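Local coordinates for protein BexL (Amycolatopsis orientalis, PDB 4XRW) that probably catalyses regiospecific cyclisation and aromatisation, with loss of water, of a poly-beta-ketone chain in the type II polyketide pathway to BE-7585A, at residues D89-V101 against E108-A120. Sequence-based numbering, arbitrary orientation.
Sequences DPAARRISFHQEV and EMSGTWIVEPVSA
Phe97 lays its ring over the backbone of Gly111, whose CA stands 3.6 Å from the ring centroid in a CH-pi contact. Chi1 of 55° swings the ring across the neighbouring strand; with no side chain at Gly111, it can lie directly on the backbone. The ring also approaches Trp113 obliquely, Phe97 CE2 lying 3.5 Å from Trp113 CD1, with the ring planes inclined at 40°. Beneath them the backbones pair reciprocally: Phe97 N to Gly111 O and Gly111 N to Phe97 O are both 2.9 Å, and Ile95 and Trp113 repeat the pattern. These antiparallel strands, 94-99 and 106-117, form a hairpin in the seven-stranded sheet of the first helix-grip domain. On the face of Phe97 and Trp113, helix 138-166 packs against Trp113, whose NE1 hydrogen-bonds a bound MES, probably from the crystallisation liquor, which may mark a pocket. On the other face, arginine suits position 94: its aliphatic CG lies alongside Ile114 CG1 (3.9 Å), then the chain bends at chi3 (85°) so that Thr112 CG2 sits over one guanidinium face. At the hairpin's open end, a water joins Arg93 NH1 to Ala92 O, while Asp35 holds Arg93 NE in a salt bridge.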
ATOM      1  N   ASP A  89      11.245 -14.902 -14.037  1.00 30.20           N
ATOM      2  CA  ASP A  89      11.796 -15.205 -15.371  1.00 27.71           C
ATOM      3  C   ASP A  89      11.422 -14.063 -16.319  1.00 31.12           C
ATOM      4  O   ASP A  89      10.400 -14.113 -16.987  1.00 33.58           O
ATOM      5  CB  ASP A  89      11.268 -16.556 -15.883  1.00 37.44           C
ATOM      6  CG  ASP A  89      11.916 -16.992 -17.205  1.00 43.78           C
ATOM      7  OD1 ASP A  89      12.544 -16.150 -17.903  1.00 39.71           O
ATOM      8  OD2 ASP A  89      11.762 -18.181 -17.536  1.00 42.20           O
ATOM      9  N   PRO A  90      12.243 -13.012 -16.365  1.00 30.81           N
ATOM     10  CA  PRO A  90      11.887 -11.823 -17.144  1.00 32.37           C
ATOM     11  C   PRO A  90      11.797 -12.038 -18.658  1.00 32.60           C
ATOM     12  O   PRO A  90      11.013 -11.343 -19.306  1.00 35.72           O
ATOM     13  CB  PRO A  90      13.008 -10.840 -16.805  1.00 35.28           C
ATOM     14  CG  PRO A  90      14.100 -11.674 -16.226  1.00 34.52           C
ATOM     15  CD  PRO A  90      13.429 -12.777 -15.525  1.00 35.20           C
ATOM     16  N   ALA A  91      12.566 -12.979 -19.193  1.00 38.41           N
ATOM     17  CA  ALA A  91      12.543 -13.242 -20.632  1.00 38.20           C
ATOM     18  C   ALA A  91      11.195 -13.825 -21.029  1.00 40.10           C
ATOM     19  O   ALA A  91      10.643 -13.481 -22.077  1.00 43.21           O
ATOM     20  CB  ALA A  91      13.665 -14.185 -21.022  1.00 41.29           C
ATOM     21  N   ALA A  92      10.671 -14.719 -20.188  1.00 31.13           N
ATOM     22  CA  ALA A  92       9.379 -15.339 -20.418  1.00 31.44           C
ATOM     23  C   ALA A  92       8.213 -14.512 -19.825  1.00 33.80           C
ATOM     24  O   ALA A  92       7.034 -14.843 -20.022  1.00 32.40           O
ATOM     25  CB  ALA A  92       9.379 -16.708 -19.838  1.00 34.78           C
ATOM     26  N   ARG A  93       8.559 -13.441 -19.117  1.00 32.77           N
ATOM     27  CA  ARG A  93       7.591 -12.634 -18.376  1.00 31.34           C
ATOM     28  C   ARG A  93       6.741 -13.564 -17.501  1.00 28.21           C
ATOM     29  O   ARG A  93       5.513 -13.535 -17.558  1.00 29.61           O
ATOM     30  CB  ARG A  93       6.715 -11.799 -19.323  1.00 30.66           C
ATOM     31  CG  ARG A  93       7.519 -10.867 -20.262  1.00 33.78           C
ATOM     32  CD  ARG A  93       6.609  -9.976 -21.081  1.00 38.17           C
ATOM     33  NE  ARG A  93       7.285  -9.379 -22.231  1.00 43.48           N
ATOM     34  CZ  ARG A  93       7.438  -9.977 -23.411  1.00 45.55           C
ATOM     35  NH1 ARG A  93       6.976 -11.205 -23.619  1.00 48.17           N
ATOM     36  NH2 ARG A  93       8.061  -9.343 -24.394  1.00 53.20           N
ATOM     37  N   ARG A  94       7.416 -14.401 -16.710  1.00 26.59           N
ATOM     38  CA  ARG A  94       6.741 -15.295 -15.765  1.00 28.00           C
ATOM     39  C   ARG A  94       7.275 -15.084 -14.359  1.00 26.91           C
ATOM     40  O   ARG A  94       8.475 -14.852 -14.166  1.00 27.20           O
ATOM     41  CB  ARG A  94       6.917 -16.773 -16.139  1.00 31.10           C
ATOM     42  CG  ARG A  94       6.195 -17.215 -17.412  1.00 41.22           C
ATOM     43  CD  ARG A  94       6.554 -18.652 -17.842  1.00 53.42           C
ATOM     44  NE  ARG A  94       5.782 -19.732 -17.201  1.00 68.08           N
ATOM     45  CZ  ARG A  94       6.194 -20.464 -16.160  1.00 67.25           C
ATOM     46  NH1 ARG A  94       7.374 -20.234 -15.587  1.00 69.38           N
ATOM     47  NH2 ARG A  94       5.420 -21.433 -15.676  1.00 51.24           N
ATOM     48  N   ILE A  95       6.377 -15.199 -13.387  1.00 21.22           N
ATOM     49  CA  ILE A  95       6.723 -15.112 -11.972  1.00 22.25           C
ATOM     50  C   ILE A  95       6.005 -16.262 -11.264  1.00 24.81           C
ATOM     51  O   ILE A  95       4.782 -16.288 -11.218  1.00 24.94           O
ATOM     52  CB  ILE A  95       6.289 -13.790 -11.335  1.00 23.30           C
ATOM     53  CG1 ILE A  95       6.934 -12.603 -12.063  1.00 23.20           C
ATOM     54  CG2 ILE A  95       6.689 -13.789  -9.845  1.00 22.39           C
ATOM     55  CD1 ILE A  95       6.354 -11.319 -11.704  1.00 26.40           C
ATOM     56  N   SER A  96       6.765 -17.208 -10.729  1.00 22.61           N
ATOM     57  CA  SER A  96       6.222 -18.276  -9.895  1.00 21.97           C
ATOM     58  C   SER A  96       6.252 -17.853  -8.447  1.00 23.06           C
ATOM     59  O   SER A  96       7.239 -17.262  -8.005  1.00 24.02           O
ATOM     60  CB  SER A  96       7.041 -19.551 -10.063  1.00 29.85           C
ATOM     61  OG  SER A  96       7.273 -19.791 -11.435  1.00 40.72           O
ATOM     62  N   PHE A  97       5.194 -18.131  -7.705  1.00 22.68           N
ATOM     63  CA  PHE A  97       5.211 -17.793  -6.285  1.00 20.96           C
ATOM     64  C   PHE A  97       4.655 -18.948  -5.483  1.00 22.89           C
ATOM     65  O   PHE A  97       3.898 -19.765  -6.004  1.00 25.86           O
ATOM     66  CB  PHE A  97       4.432 -16.500  -6.008  1.00 23.45           C
ATOM     67  CG  PHE A  97       3.009 -16.509  -6.517  1.00 23.71           C
ATOM     68  CD1 PHE A  97       1.968 -16.885  -5.682  1.00 25.56           C
ATOM     69  CD2 PHE A  97       2.713 -16.110  -7.817  1.00 21.48           C
ATOM     70  CE1 PHE A  97       0.651 -16.880  -6.129  1.00 30.01           C
ATOM     71  CE2 PHE A  97       1.414 -16.087  -8.258  1.00 24.84           C
ATOM     72  CZ  PHE A  97       0.385 -16.464  -7.436  1.00 26.71           C
ATOM     73  N   HIS A  98       5.063 -19.027  -4.222  1.00 22.24           N
ATOM     74  CA  HIS A  98       4.674 -20.107  -3.336  1.00 21.94           C
ATOM     75  C   HIS A  98       4.495 -19.531  -1.932  1.00 21.34           C
ATOM     76  O   HIS A  98       5.427 -18.979  -1.366  1.00 22.84           O
ATOM     77  CB  HIS A  98       5.723 -21.220  -3.340  1.00 28.36           C
ATOM     78  CG  HIS A  98       6.290 -21.499  -4.700  1.00 41.59           C
ATOM     79  ND1 HIS A  98       5.693 -22.368  -5.590  1.00 44.76           N
ATOM     80  CD2 HIS A  98       7.375 -20.995  -5.337  1.00 39.59           C
ATOM     81  CE1 HIS A  98       6.395 -22.405  -6.709  1.00 40.73           C
ATOM     82  NE2 HIS A  98       7.426 -21.587  -6.580  1.00 43.35           N
ATOM     83  N   GLN A  99       3.282 -19.645  -1.405  1.00 22.51           N
ATOM     84  CA  GLN A  99       2.947 -19.193  -0.060  1.00 23.68           C
ATOM     85  C   GLN A  99       3.652 -20.084   0.963  1.00 23.18           C
ATOM     86  O   GLN A  99       3.542 -21.308   0.873  1.00 24.35           O
ATOM     87  CB  GLN A  99       1.424 -19.243   0.094  1.00 27.45           C
ATOM     88  CG  GLN A  99       0.820 -18.603   1.321  1.00 46.96           C
ATOM     89  CD  GLN A  99      -0.704 -18.655   1.248  1.00 53.37           C
ATOM     90  OE1 GLN A  99      -1.347 -19.481   1.906  1.00 52.17           O
ATOM     91  NE2 GLN A  99      -1.284 -17.796   0.403  1.00 49.21           N
ATOM     92  N   GLU A 100       4.396 -19.507   1.904  1.00 24.00           N
ATOM     93  CA  GLU A 100       5.260 -20.337   2.771  1.00 23.00           C
ATOM     94  C   GLU A 100       4.593 -20.952   3.967  1.00 31.67           C
ATOM     95  O   GLU A 100       5.021 -22.025   4.407  1.00 37.60           O
ATOM     96  CB  GLU A 100       6.476 -19.550   3.274  1.00 26.05           C
ATOM     97  CG  GLU A 100       7.418 -19.084   2.172  1.00 26.88           C
ATOM     98  CD  GLU A 100       8.776 -18.641   2.680  1.00 27.76           C
ATOM     99  OE1 GLU A 100       8.857 -18.070   3.786  1.00 30.15           O
ATOM    100  OE2 GLU A 100       9.785 -18.882   1.956  1.00 31.35           O
ATOM    101  N   VAL A 101       3.567 -20.300   4.496  1.00 24.76           N
ATOM    102  CA  VAL A 101       2.809 -20.820   5.613  1.00 25.96           C
ATOM    103  C   VAL A 101       1.359 -20.771   5.162  1.00 34.44           C
ATOM    104  O   VAL A 101       0.844 -19.720   4.803  1.00 41.94           O
ATOM    105  CB  VAL A 101       3.007 -19.997   6.919  1.00 32.74           C
ATOM    106  CG1 VAL A 101       2.285 -20.645   8.098  1.00 37.72           C
ATOM    107  CG2 VAL A 101       4.479 -19.877   7.246  1.00 34.72           C
ATOM    108  N   GLU A 108      -1.151 -26.582   0.556  1.00 26.37           N
ATOM    109  CA  GLU A 108      -0.239 -25.688  -0.134  1.00 30.32           C
ATOM    110  C   GLU A 108      -0.942 -24.875  -1.219  1.00 26.19           C
ATOM    111  O   GLU A 108      -1.979 -25.253  -1.768  1.00 25.75           O
ATOM    112  CB  GLU A 108       0.951 -26.451  -0.714  1.00 45.04           C
ATOM    113  CG  GLU A 108       0.613 -27.561  -1.683  1.00 54.00           C
ATOM    114  CD  GLU A 108       1.861 -28.046  -2.433  1.00 74.87           C
ATOM    115  OE1 GLU A 108       2.546 -28.973  -1.932  1.00 66.11           O
ATOM    116  OE2 GLU A 108       2.164 -27.479  -3.514  1.00 76.14           O
ATOM    117  N   MET A 109      -0.365 -23.705  -1.440  1.00 23.58           N
ATOM    118  CA  MET A 109      -0.851 -22.714  -2.370  1.00 26.28           C
ATOM    119  C   MET A 109       0.334 -22.106  -3.122  1.00 26.11           C
ATOM    120  O   MET A 109       1.222 -21.481  -2.520  1.00 24.49           O
ATOM    121  CB  MET A 109      -1.605 -21.630  -1.630  1.00 26.43           C
ATOM    122  CG  MET A 109      -2.151 -20.504  -2.489  1.00 28.40           C
ATOM    123  SD  MET A 109      -3.480 -21.101  -3.547  1.00 26.76           S
ATOM    124  CE  MET A 109      -4.620 -21.768  -2.384  1.00 25.82           C
ATOM    125  N   SER A 110       0.322 -22.278  -4.429  1.00 21.94           N
ATOM    126  CA  SER A 110       1.314 -21.674  -5.312  1.00 21.60           C
ATOM    127  C   SER A 110       0.620 -21.115  -6.542  1.00 18.61           C
ATOM    128  O   SER A 110      -0.560 -21.384  -6.786  1.00 22.13           O
ATOM    129  CB  SER A 110       2.365 -22.681  -5.726  1.00 26.44           C
ATOM    130  OG  SER A 110       1.745 -23.724  -6.435  1.00 31.27           O
ATOM    131  N   GLY A 111       1.332 -20.306  -7.303  1.00 22.07           N
ATOM    132  CA  GLY A 111       0.742 -19.676  -8.461  1.00 21.90           C
ATOM    133  C   GLY A 111       1.803 -19.191  -9.429  1.00 24.29           C
ATOM    134  O   GLY A 111       3.013 -19.271  -9.168  1.00 24.06           O
ATOM    135  N   THR A 112       1.331 -18.688 -10.562  1.00 20.87           N
ATOM    136  CA  THR A 112       2.192 -18.169 -11.587  1.00 19.28           C
ATOM    137  C   THR A 112       1.498 -17.010 -12.259  1.00 20.84           C
ATOM    138  O   THR A 112       0.301 -17.094 -12.564  1.00 22.35           O
ATOM    139  CB  THR A 112       2.548 -19.239 -12.666  1.00 28.15           C
ATOM    140  OG1 THR A 112       2.869 -20.483 -12.047  1.00 29.28           O
ATOM    141  CG2 THR A 112       3.727 -18.792 -13.485  1.00 28.15           C
ATOM    142  N   TRP A 113       2.249 -15.925 -12.432  1.00 21.27           N
ATOM    143  CA  TRP A 113       1.882 -14.823 -13.304  1.00 23.42           C
ATOM    144  C   TRP A 113       2.551 -15.063 -14.641  1.00 25.38           C
ATOM    145  O   TRP A 113       3.738 -15.388 -14.690  1.00 23.90           O
ATOM    146  CB  TRP A 113       2.357 -13.465 -12.763  1.00 24.53           C
ATOM    147  CG  TRP A 113       1.686 -13.039 -11.489  1.00 20.37           C
ATOM    148  CD1 TRP A 113       2.148 -13.249 -10.217  1.00 25.74           C
ATOM    149  CD2 TRP A 113       0.458 -12.330 -11.361  1.00 18.90           C
ATOM    150  NE1 TRP A 113       1.267 -12.709  -9.309  1.00 25.26           N
ATOM    151  CE2 TRP A 113       0.218 -12.154  -9.981  1.00 21.26           C
ATOM    152  CE3 TRP A 113      -0.477 -11.831 -12.277  1.00 23.02           C
ATOM    153  CZ2 TRP A 113      -0.909 -11.503  -9.499  1.00 25.55           C
ATOM    154  CZ3 TRP A 113      -1.591 -11.181 -11.790  1.00 23.30           C
ATOM    155  CH2 TRP A 113      -1.795 -11.016 -10.421  1.00 24.61           C
ATOM    156  N   ILE A 114       1.809 -14.854 -15.714  1.00 22.15           N
ATOM    157  CA  ILE A 114       2.371 -14.950 -17.059  1.00 25.46           C
ATOM    158  C   ILE A 114       1.814 -13.757 -17.809  1.00 26.21           C
ATOM    159  O   ILE A 114       0.597 -13.594 -17.896  1.00 28.65           O
ATOM    160  CB  ILE A 114       1.997 -16.260 -17.780  1.00 27.88           C
ATOM    161  CG1 ILE A 114       2.376 -17.499 -16.964  1.00 32.01           C
ATOM    162  CG2 ILE A 114       2.706 -16.330 -19.130  1.00 32.15           C
ATOM    163  CD1 ILE A 114       1.640 -18.773 -17.396  1.00 38.13           C
ATOM    164  N   VAL A 115       2.687 -12.900 -18.317  1.00 24.04           N
ATOM    165  CA  VAL A 115       2.253 -11.716 -19.017  1.00 22.24           C
ATOM    166  C   VAL A 115       2.627 -11.841 -20.497  1.00 30.86           C
ATOM    167  O   VAL A 115       3.790 -12.034 -20.832  1.00 31.19           O
ATOM    168  CB  VAL A 115       2.860 -10.465 -18.424  1.00 30.08           C
ATOM    169  CG1 VAL A 115       2.230  -9.243 -19.052  1.00 33.70           C
ATOM    170  CG2 VAL A 115       2.647 -10.457 -16.896  1.00 30.50           C
ATOM    171  N   GLU A 116       1.618 -11.750 -21.364  1.00 34.68           N
ATOM    172  CA  GLU A 116       1.786 -11.992 -22.804  1.00 36.86           C
ATOM    173  C   GLU A 116       1.454 -10.721 -23.600  1.00 42.13           C
ATOM    174  O   GLU A 116       0.425 -10.075 -23.362  1.00 38.32           O
ATOM    175  CB  GLU A 116       0.901 -13.163 -23.254  1.00 42.93           C
ATOM    176  CG  GLU A 116       1.328 -14.513 -22.640  1.00 45.11           C
ATOM    177  CD  GLU A 116       0.362 -15.672 -22.911  1.00 47.22           C
ATOM    178  OE1 GLU A 116      -0.750 -15.420 -23.419  1.00 49.81           O
ATOM    179  OE2 GLU A 116       0.724 -16.838 -22.598  1.00 39.86           O
ATOM    180  N   PRO A 117       2.346 -10.330 -24.529  1.00 48.08           N
ATOM    181  CA  PRO A 117       1.978  -9.165 -25.342  1.00 47.55           C
ATOM    182  C   PRO A 117       0.915  -9.577 -26.359  1.00 46.33           C
ATOM    183  O   PRO A 117       1.066 -10.632 -26.983  1.00 47.09           O
ATOM    184  CB  PRO A 117       3.296  -8.774 -26.006  1.00 42.92           C
ATOM    185  CG  PRO A 117       4.028 -10.077 -26.145  1.00 42.04           C
ATOM    186  CD  PRO A 117       3.595 -10.959 -24.996  1.00 40.48           C
ATOM    187  N   VAL A 118      -0.166  -8.814 -26.485  1.00 42.86           N
ATOM    188  CA  VAL A 118      -1.122  -9.106 -27.546  1.00 52.70           C
ATOM    189  C   VAL A 118      -1.117  -7.940 -28.542  1.00 47.90           C
ATOM    190  O   VAL A 118      -1.482  -8.108 -29.695  1.00 52.40           O
ATOM    191  CB  VAL A 118      -2.554  -9.400 -26.997  1.00 49.93           C
ATOM    192  CG1 VAL A 118      -2.494 -10.409 -25.835  1.00 48.34           C
ATOM    193  CG2 VAL A 118      -3.269  -8.141 -26.599  1.00 48.65           C
ATOM    194  N   SER A 119      -0.695  -6.764 -28.089  1.00 48.13           N
ATOM    195  CA  SER A 119      -0.287  -5.684 -28.992  1.00 48.60           C
ATOM    196  C   SER A 119       0.814  -4.878 -28.306  1.00 54.55           C
ATOM    197  O   SER A 119       1.368  -5.320 -27.300  1.00 56.75           O
ATOM    198  CB  SER A 119      -1.458  -4.779 -29.376  1.00 54.08           C
ATOM    199  OG  SER A 119      -1.855  -3.950 -28.301  1.00 54.44           O
ATOM    200  N   ALA A 120       1.133  -3.699 -28.836  1.00 49.50           N
ATOM    201  CA  ALA A 120       2.268  -2.941 -28.330  1.00 47.24           C
ATOM    202  C   ALA A 120       1.940  -2.171 -27.057  1.00 50.62           C
ATOM    203  O   ALA A 120       2.838  -1.823 -26.295  1.00 52.30           O
ATOM    204  CB  ALA A 120       2.773  -1.982 -29.393  1.00 51.79           C
TER
HETATM  205  O   HOH W   1       5.534 -13.308 -22.090  1.00 39.55           O
HETATM  206  O   HOH W   2       1.720 -23.135   0.664  1.00 39.25           O